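Local coordinates for protein transcriptional regulator, MarR family (Silicibacter pomeroyi DSS-3, PDB 3BJ6) that probably acts as a dimeric DNA-binding transcription regulator of the MarR family, with a helix-turn-helix domain in each subunit, at residues V29-R43 against R103-E115. Numbering follows the deposited sequence.
Sequences VERGTLREGVTVGQR and RGEAIITAIRADE
R43 reaches from the first turn of helix 40-51 to E115 on helix 102-123. Its CG stands anti to the backbone N (chi1 175°), and the chain runs extended to NE. CB leads to CG, which lies 3.9 Å from I108 CD1. CG and CD both pass I111 CG2, and CD is already 3.7 Å from E115 OE2. NE donates to E115 OE2 at 2.8 Å; that oxygen sits a little out of the guanidinium plane. NH2 gives a straighter bond, 171° at the hydrogen, to E115 OE1. Guanidinium and carboxylate are nearly coplanar, and both oxygens use their syn lone pairs. R112 NH2 takes the anti lone pair of E115 OE1 at 2.8 Å, so one carboxylate joins two arginines. NH1 of R43 pairs with E47, and NH2 also bonds Y12 OH of the second subunit. With an alanine here, E115 would probably lose two of its three arginine bonds, and E47 and Y12 of the second subunit their links to this side chain.

Next to this network I111, V38 and I107 form an apolar patch. I111 CD1 packs 3.5 Å from V38 CG2, and V38 CG1 meets I107 CG2 tip to tip. At its edge E36 lays its CG along I111 CG1, while its carboxylate passes A110 CB. Waters link E36 OE2 to R103, whose guanidinium has I107 CG1 over one face. A Schellman motif with G37 at positive phi ends helix 18-35, and a T39-Q42 capping box starts the next helix. The arrangement fits the MarR fold, where helix 102-123, leading from the winged helix-turn-helix domain toward the dimer interface, packs against this helix-loop-helix corner.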
ATOM      1  N   VAL A  29      -3.472  12.771  -2.871  1.00 16.40           N
ATOM      2  CA  VAL A  29      -2.435  13.390  -3.696  1.00 16.35           C
ATOM      3  C   VAL A  29      -3.053  13.948  -4.994  1.00 17.33           C
ATOM      4  O   VAL A  29      -2.779  15.089  -5.369  1.00 16.57           O
ATOM      5  CB  VAL A  29      -1.292  12.403  -3.979  1.00 16.62           C
ATOM      6  CG1 VAL A  29      -0.380  12.926  -5.093  1.00 14.81           C
ATOM      7  CG2 VAL A  29      -0.486  12.185  -2.686  1.00 16.18           C
ATOM      8  N   GLU A  30      -3.909  13.155  -5.638  1.00 17.75           N
ATOM      9  CA  GLU A  30      -4.571  13.556  -6.899  1.00 18.57           C
ATOM     10  C   GLU A  30      -5.376  14.855  -6.781  1.00 18.43           C
ATOM     11  O   GLU A  30      -5.417  15.661  -7.713  1.00 17.21           O
ATOM     12  CB  GLU A  30      -5.472  12.427  -7.416  1.00 19.71           C
ATOM     13  CG  GLU A  30      -6.247  12.859  -8.680  1.00 22.65           C
ATOM     14  CD  GLU A  30      -7.073  11.738  -9.263  1.00 26.59           C
ATOM     15  OE1 GLU A  30      -6.455  10.869  -9.907  1.00 24.59           O
ATOM     16  OE2 GLU A  30      -8.328  11.758  -9.110  1.00 30.93           O
ATOM     17  N   ARG A  31      -6.014  15.059  -5.636  0.50 18.87           N
ATOM     18  CA  ARG A  31      -6.703  16.321  -5.382  0.50 19.36           C
ATOM     19  C   ARG A  31      -5.759  17.513  -5.492  0.50 19.08           C
ATOM     20  O   ARG A  31      -6.101  18.532  -6.097  0.50 19.11           O
ATOM     21  CB  ARG A  31      -7.422  16.297  -4.025  0.50 19.73           C
ATOM     22  CG  ARG A  31      -8.719  15.496  -4.045  0.50 21.53           C
ATOM     23  CD  ARG A  31      -9.865  16.303  -4.709  0.50 22.15           C
ATOM     24  NE  ARG A  31      -9.837  16.230  -6.163  0.50 26.02           N
ATOM     25  CZ  ARG A  31     -10.474  17.042  -7.008  0.50 21.40           C
ATOM     26  NH1 ARG A  31     -11.181  18.070  -6.591  0.50 19.05           N
ATOM     27  NH2 ARG A  31     -10.348  16.827  -8.296  0.50 25.46           N
ATOM     28  N   GLY A  32      -4.565  17.371  -4.922  1.00 19.05           N
ATOM     29  CA  GLY A  32      -3.546  18.417  -5.002  1.00 18.32           C
ATOM     30  C   GLY A  32      -2.952  18.559  -6.394  1.00 18.52           C
ATOM     31  O   GLY A  32      -2.755  19.679  -6.896  1.00 19.23           O
ATOM     32  N   THR A  33      -2.672  17.438  -7.056  1.00 16.94           N
ATOM     33  CA  THR A  33      -2.044  17.517  -8.368  1.00 16.44           C
ATOM     34  C   THR A  33      -2.983  18.120  -9.415  1.00 17.13           C
ATOM     35  O   THR A  33      -2.529  18.865 -10.293  1.00 16.23           O
ATOM     36  CB  THR A  33      -1.503  16.167  -8.863  1.00 16.86           C
ATOM     37  OG1 THR A  33      -2.592  15.244  -9.150  1.00 17.90           O
ATOM     38  CG2 THR A  33      -0.547  15.576  -7.860  1.00 15.26           C
ATOM     39  N   LEU A  34      -4.284  17.784  -9.364  1.00 16.17           N
ATOM     40  CA  LEU A  34      -5.189  18.291 -10.397  1.00 16.30           C
ATOM     41  C   LEU A  34      -5.376  19.825 -10.292  1.00 16.44           C
ATOM     42  O   LEU A  34      -5.678  20.503 -11.290  1.00 16.63           O
ATOM     43  CB  LEU A  34      -6.556  17.584 -10.349  1.00 16.32           C
ATOM     44  CG  LEU A  34      -6.574  16.094 -10.772  1.00 16.68           C
ATOM     45  CD1 LEU A  34      -7.998  15.506 -10.526  1.00 15.56           C
ATOM     46  CD2 LEU A  34      -6.151  15.887 -12.211  1.00 15.74           C
ATOM     47  N   ARG A  35      -5.212  20.369  -9.097  1.00 16.28           N
ATOM     48  CA  ARG A  35      -5.219  21.842  -8.924  1.00 18.49           C
ATOM     49  C   ARG A  35      -4.111  22.504  -9.736  1.00 18.57           C
ATOM     50  O   ARG A  35      -4.280  23.627 -10.206  1.00 17.51           O
ATOM     51  CB  ARG A  35      -5.086  22.217  -7.453  1.00 19.01           C
ATOM     52  CG  ARG A  35      -6.448  22.423  -6.804  1.00 24.66           C
ATOM     53  CD  ARG A  35      -6.352  22.798  -5.326  1.00 28.30           C
ATOM     54  NE  ARG A  35      -6.270  24.238  -5.038  1.00 31.52           N
ATOM     55  CZ  ARG A  35      -7.310  25.039  -4.817  1.00 31.83           C
ATOM     56  NH1 ARG A  35      -8.568  24.582  -4.903  1.00 32.79           N
ATOM     57  NH2 ARG A  35      -7.092  26.307  -4.502  1.00 32.68           N
ATOM     58  N   GLU A  36      -2.982  21.802  -9.915  1.00 18.16           N
ATOM     59  CA  GLU A  36      -1.888  22.307 -10.793  1.00 19.18           C
ATOM     60  C   GLU A  36      -1.924  21.727 -12.197  1.00 18.45           C
ATOM     61  O   GLU A  36      -0.947  21.833 -12.954  1.00 18.79           O
ATOM     62  CB  GLU A  36      -0.518  22.028 -10.144  1.00 19.78           C
ATOM     63  CG  GLU A  36      -0.384  22.684  -8.763  1.00 22.92           C
ATOM     64  CD  GLU A  36      -0.306  24.224  -8.820  1.00 26.10           C
ATOM     65  OE1 GLU A  36      -0.695  24.863  -7.826  1.00 27.26           O
ATOM     66  OE2 GLU A  36       0.143  24.787  -9.841  1.00 26.09           O
ATOM     67  N   GLY A  37      -3.042  21.077 -12.543  1.00 18.10           N
ATOM     68  CA  GLY A  37      -3.257  20.595 -13.897  1.00 15.98           C
ATOM     69  C   GLY A  37      -2.581  19.291 -14.256  1.00 16.87           C
ATOM     70  O   GLY A  37      -2.415  18.996 -15.456  1.00 16.61           O
ATOM     71  N   VAL A  38      -2.166  18.503 -13.259  1.00 15.99           N
ATOM     72  CA  VAL A  38      -1.478  17.248 -13.574  1.00 15.96           C
ATOM     73  C   VAL A  38      -2.062  16.073 -12.780  1.00 16.52           C
ATOM     74  O   VAL A  38      -2.743  16.276 -11.791  1.00 16.22           O
ATOM     75  CB  VAL A  38       0.082  17.342 -13.373  1.00 16.33           C
ATOM     76  CG1 VAL A  38       0.683  18.547 -14.210  1.00 15.68           C
ATOM     77  CG2 VAL A  38       0.457  17.441 -11.893  1.00 14.62           C
ATOM     78  N   THR A  39      -1.798  14.858 -13.245  1.00 16.47           N
ATOM     79  CA  THR A  39      -2.241  13.633 -12.596  1.00 17.01           C
ATOM     80  C   THR A  39      -1.197  13.152 -11.583  1.00 16.73           C
ATOM     81  O   THR A  39      -0.077  13.688 -11.522  1.00 15.71           O
ATOM     82  CB  THR A  39      -2.438  12.500 -13.638  1.00 17.67           C
ATOM     83  OG1 THR A  39      -1.182  12.172 -14.220  1.00 17.23           O
ATOM     84  CG2 THR A  39      -3.440  12.905 -14.742  1.00 16.46           C
ATOM     85  N   VAL A  40      -1.554  12.116 -10.808  1.00 16.95           N
ATOM     86  CA  VAL A  40      -0.639  11.526  -9.816  1.00 17.30           C
ATOM     87  C   VAL A  40       0.572  10.894 -10.490  1.00 17.30           C
ATOM     88  O   VAL A  40       1.700  11.024  -9.998  1.00 15.96           O
ATOM     89  CB  VAL A  40      -1.351  10.485  -8.914  1.00 18.42           C
ATOM     90  CG1 VAL A  40      -0.415   9.948  -7.809  1.00 18.52           C
ATOM     91  CG2 VAL A  40      -2.536  11.119  -8.260  1.00 20.57           C
ATOM     92  N   GLY A  41       0.324  10.206 -11.605  1.00 16.99           N
ATOM     93  CA  GLY A  41       1.406   9.578 -12.373  1.00 17.87           C
ATOM     94  C   GLY A  41       2.357  10.654 -12.907  1.00 18.13           C
ATOM     95  O   GLY A  41       3.562  10.501 -12.822  1.00 18.41           O
ATOM     96  N   GLN A  42       1.806  11.734 -13.475  1.00 17.12           N
ATOM     97  CA  GLN A  42       2.636  12.844 -13.952  1.00 16.26           C
ATOM     98  C   GLN A  42       3.478  13.496 -12.838  1.00 16.54           C
ATOM     99  O   GLN A  42       4.656  13.767 -13.040  1.00 14.90           O
ATOM    100  CB  GLN A  42       1.780  13.890 -14.680  1.00 16.21           C
ATOM    101  CG  GLN A  42       1.135  13.321 -15.970  1.00 16.75           C
ATOM    102  CD  GLN A  42      -0.054  14.179 -16.468  1.00 18.69           C
ATOM    103  OE1 GLN A  42      -0.395  15.204 -15.876  1.00 16.27           O
ATOM    104  NE2 GLN A  42      -0.697  13.728 -17.557  1.00 16.99           N
ATOM    105  N   ARG A  43       2.862  13.736 -11.670  1.00 15.58           N
ATOM    106  CA  ARG A  43       3.566  14.189 -10.477  1.00 16.38           C
ATOM    107  C   ARG A  43       4.763  13.283 -10.154  1.00 16.35           C
ATOM    108  O   ARG A  43       5.806  13.788  -9.832  1.00 17.23           O
ATOM    109  CB  ARG A  43       2.602  14.207  -9.284  1.00 16.47           C
ATOM    110  CG  ARG A  43       3.241  14.544  -7.936  1.00 17.70           C
ATOM    111  CD  ARG A  43       2.450  13.936  -6.767  1.00 18.41           C
ATOM    112  NE  ARG A  43       3.193  14.172  -5.515  1.00 20.93           N
ATOM    113  CZ  ARG A  43       4.283  13.508  -5.134  1.00 20.24           C
ATOM    114  NH1 ARG A  43       4.773  12.511  -5.872  1.00 20.61           N
ATOM    115  NH2 ARG A  43       4.881  13.847  -3.999  1.00 20.22           N
ATOM    116  N   ARG A 103       8.191  25.727 -16.261  1.00 19.32           N
ATOM    117  CA  ARG A 103       6.782  25.392 -15.902  1.00 20.22           C
ATOM    118  C   ARG A 103       6.659  24.098 -15.097  1.00 19.11           C
ATOM    119  O   ARG A 103       5.952  24.045 -14.082  1.00 18.44           O
ATOM    120  CB  ARG A 103       5.896  25.318 -17.170  1.00 20.78           C
ATOM    121  CG  ARG A 103       4.384  25.117 -16.891  1.00 23.83           C
ATOM    122  CD  ARG A 103       3.787  26.180 -15.915  1.00 28.41           C
ATOM    123  NE  ARG A 103       2.396  25.854 -15.563  1.00 33.31           N
ATOM    124  CZ  ARG A 103       1.810  26.143 -14.395  1.00 35.30           C
ATOM    125  NH1 ARG A 103       2.485  26.783 -13.428  1.00 35.55           N
ATOM    126  NH2 ARG A 103       0.545  25.778 -14.183  1.00 33.74           N
ATOM    127  N   GLY A 104       7.329  23.044 -15.558  1.00 19.00           N
ATOM    128  CA  GLY A 104       7.345  21.774 -14.802  1.00 20.09           C
ATOM    129  C   GLY A 104       7.894  21.963 -13.412  1.00 20.64           C
ATOM    130  O   GLY A 104       7.365  21.414 -12.440  1.00 20.87           O
ATOM    131  N   GLU A 105       8.967  22.748 -13.325  0.50 21.11           N
ATOM    132  CA  GLU A 105       9.593  23.126 -12.068  0.50 21.51           C
ATOM    133  C   GLU A 105       8.631  23.870 -11.118  0.50 20.65           C
ATOM    134  O   GLU A 105       8.573  23.563  -9.926  0.50 20.06           O
ATOM    135  CB  GLU A 105      10.838  23.974 -12.375  0.50 22.51           C
ATOM    136  CG  GLU A 105      11.739  24.257 -11.182  0.50 25.58           C
ATOM    137  CD  GLU A 105      13.207  24.494 -11.577  0.50 28.89           C
ATOM    138  OE1 GLU A 105      14.080  24.346 -10.695  0.50 31.50           O
ATOM    139  OE2 GLU A 105      13.490  24.807 -12.754  0.50 28.27           O
ATOM    140  N   ALA A 106       7.876  24.831 -11.655  1.00 19.92           N
ATOM    141  CA  ALA A 106       6.883  25.596 -10.871  1.00 19.43           C
ATOM    142  C   ALA A 106       5.773  24.661 -10.336  1.00 19.35           C
ATOM    143  O   ALA A 106       5.398  24.741  -9.170  1.00 19.39           O
ATOM    144  CB  ALA A 106       6.287  26.736 -11.688  1.00 19.08           C
ATOM    145  N   ILE A 107       5.268  23.787 -11.203  1.00 18.40           N
ATOM    146  CA  ILE A 107       4.209  22.859 -10.833  1.00 18.35           C
ATOM    147  C   ILE A 107       4.652  21.899  -9.703  1.00 18.21           C
ATOM    148  O   ILE A 107       3.974  21.789  -8.686  1.00 16.86           O
ATOM    149  CB  ILE A 107       3.707  22.098 -12.061  1.00 17.63           C
ATOM    150  CG1 ILE A 107       2.810  23.048 -12.868  1.00 18.84           C
ATOM    151  CG2 ILE A 107       2.923  20.845 -11.627  1.00 17.70           C
ATOM    152  CD1 ILE A 107       2.445  22.510 -14.256  1.00 18.86           C
ATOM    153  N   ILE A 108       5.803  21.247  -9.859  1.00 17.87           N
ATOM    154  CA  ILE A 108       6.190  20.251  -8.818  1.00 18.27           C
ATOM    155  C   ILE A 108       6.534  20.937  -7.486  1.00 18.09           C
ATOM    156  O   ILE A 108       6.212  20.418  -6.413  1.00 17.33           O
ATOM    157  CB  ILE A 108       7.265  19.195  -9.305  1.00 18.18           C
ATOM    158  CG1 ILE A 108       7.398  18.058  -8.281  1.00 19.02           C
ATOM    159  CG2 ILE A 108       8.615  19.870  -9.588  1.00 16.69           C
ATOM    160  CD1 ILE A 108       6.119  17.211  -8.116  1.00 19.81           C
ATOM    161  N   THR A 109       7.098  22.148  -7.565  1.00 18.68           N
ATOM    162  CA  THR A 109       7.372  22.954  -6.375  1.00 18.76           C
ATOM    163  C   THR A 109       6.088  23.270  -5.633  1.00 18.39           C
ATOM    164  O   THR A 109       6.029  23.155  -4.401  1.00 18.25           O
ATOM    165  CB  THR A 109       8.090  24.274  -6.747  1.00 18.75           C
ATOM    166  OG1 THR A 109       9.338  23.947  -7.370  1.00 21.80           O
ATOM    167  CG2 THR A 109       8.379  25.136  -5.529  1.00 20.45           C
ATOM    168  N   ALA A 110       5.079  23.698  -6.388  1.00 17.53           N
ATOM    169  CA  ALA A 110       3.773  24.047  -5.821  1.00 18.23           C
ATOM    170  C   ALA A 110       3.108  22.824  -5.204  1.00 17.90           C
ATOM    171  O   ALA A 110       2.582  22.883  -4.086  1.00 18.01           O
ATOM    172  CB  ALA A 110       2.853  24.685  -6.890  1.00 17.53           C
ATOM    173  N   ILE A 111       3.134  21.709  -5.913  1.00 18.23           N
ATOM    174  CA  ILE A 111       2.535  20.479  -5.385  1.00 18.10           C
ATOM    175  C   ILE A 111       3.198  20.061  -4.049  1.00 18.94           C
ATOM    176  O   ILE A 111       2.517  19.767  -3.050  1.00 18.64           O
ATOM    177  CB  ILE A 111       2.623  19.335  -6.455  1.00 18.40           C
ATOM    178  CG1 ILE A 111       1.653  19.622  -7.629  1.00 16.07           C
ATOM    179  CG2 ILE A 111       2.306  17.967  -5.814  1.00 18.59           C
ATOM    180  CD1 ILE A 111       1.867  18.701  -8.898  1.00 17.96           C
ATOM    181  N   ARG A 112       4.525  20.071  -4.039  1.00 18.97           N
ATOM    182  CA  ARG A 112       5.297  19.666  -2.864  1.00 20.79           C
ATOM    183  C   ARG A 112       5.054  20.582  -1.672  1.00 20.26           C
ATOM    184  O   ARG A 112       4.934  20.098  -0.561  1.00 20.33           O
ATOM    185  CB  ARG A 112       6.791  19.567  -3.203  1.00 20.62           C
ATOM    186  CG  ARG A 112       7.096  18.425  -4.225  1.00 25.03           C
ATOM    187  CD  ARG A 112       6.702  16.999  -3.712  1.00 28.54           C
ATOM    188  NE  ARG A 112       7.577  16.684  -2.595  1.00 30.94           N
ATOM    189  CZ  ARG A 112       7.190  16.385  -1.357  1.00 31.40           C
ATOM    190  NH1 ARG A 112       8.132  16.184  -0.438  1.00 33.14           N
ATOM    191  NH2 ARG A 112       5.894  16.259  -1.029  1.00 29.32           N
ATOM    192  N   ALA A 113       4.945  21.894  -1.911  1.00 20.22           N
ATOM    193  CA  ALA A 113       4.701  22.856  -0.832  1.00 19.71           C
ATOM    194  C   ALA A 113       3.346  22.576  -0.213  1.00 20.53           C
ATOM    195  O   ALA A 113       3.203  22.598   1.007  1.00 21.58           O
ATOM    196  CB  ALA A 113       4.762  24.296  -1.352  1.00 19.66           C
ATOM    197  N   ASP A 114       2.352  22.297  -1.051  1.00 19.57           N
ATOM    198  CA  ASP A 114       1.004  22.008  -0.566  1.00 20.46           C
ATOM    199  C   ASP A 114       0.958  20.693   0.246  1.00 18.97           C
ATOM    200  O   ASP A 114       0.362  20.633   1.310  1.00 19.46           O
ATOM    201  CB  ASP A 114       0.049  21.943  -1.771  1.00 20.25           C
ATOM    202  CG  ASP A 114      -1.357  21.536  -1.378  1.00 23.91           C
ATOM    203  OD1 ASP A 114      -1.893  22.130  -0.424  1.00 26.05           O
ATOM    204  OD2 ASP A 114      -1.933  20.638  -2.030  1.00 27.87           O
ATOM    205  N   GLU A 115       1.576  19.645  -0.279  1.00 18.55           N
ATOM    206  CA  GLU A 115       1.653  18.343   0.406  1.00 18.81           C
ATOM    207  C   GLU A 115       2.329  18.439   1.761  1.00 18.45           C
ATOM    208  O   GLU A 115       1.881  17.830   2.706  1.00 18.53           O
ATOM    209  CB  GLU A 115       2.414  17.330  -0.459  1.00 18.72           C
ATOM    210  CG  GLU A 115       1.616  16.985  -1.707  1.00 20.55           C
ATOM    211  CD  GLU A 115       2.350  16.079  -2.673  1.00 17.98           C
ATOM    212  OE1 GLU A 115       3.585  15.897  -2.556  1.00 20.52           O
ATOM    213  OE2 GLU A 115       1.668  15.570  -3.574  1.00 19.24           O
TER
HETATM  214  O   HOH W   1      -0.794  16.555  -4.018  1.00 16.88           O
HETATM  215  O   HOH W   2      -1.374  21.349  -5.241  1.00 28.79           O
HETATM  216  O   HOH W   3      -0.741  22.992 -15.326  1.00 27.97           O
HETATM  217  O   HOH W   4      -1.015  26.082 -11.896  1.00 31.81           O
HETATM  218  O   HOH W   5       2.134  26.483 -10.445  1.00 35.62           O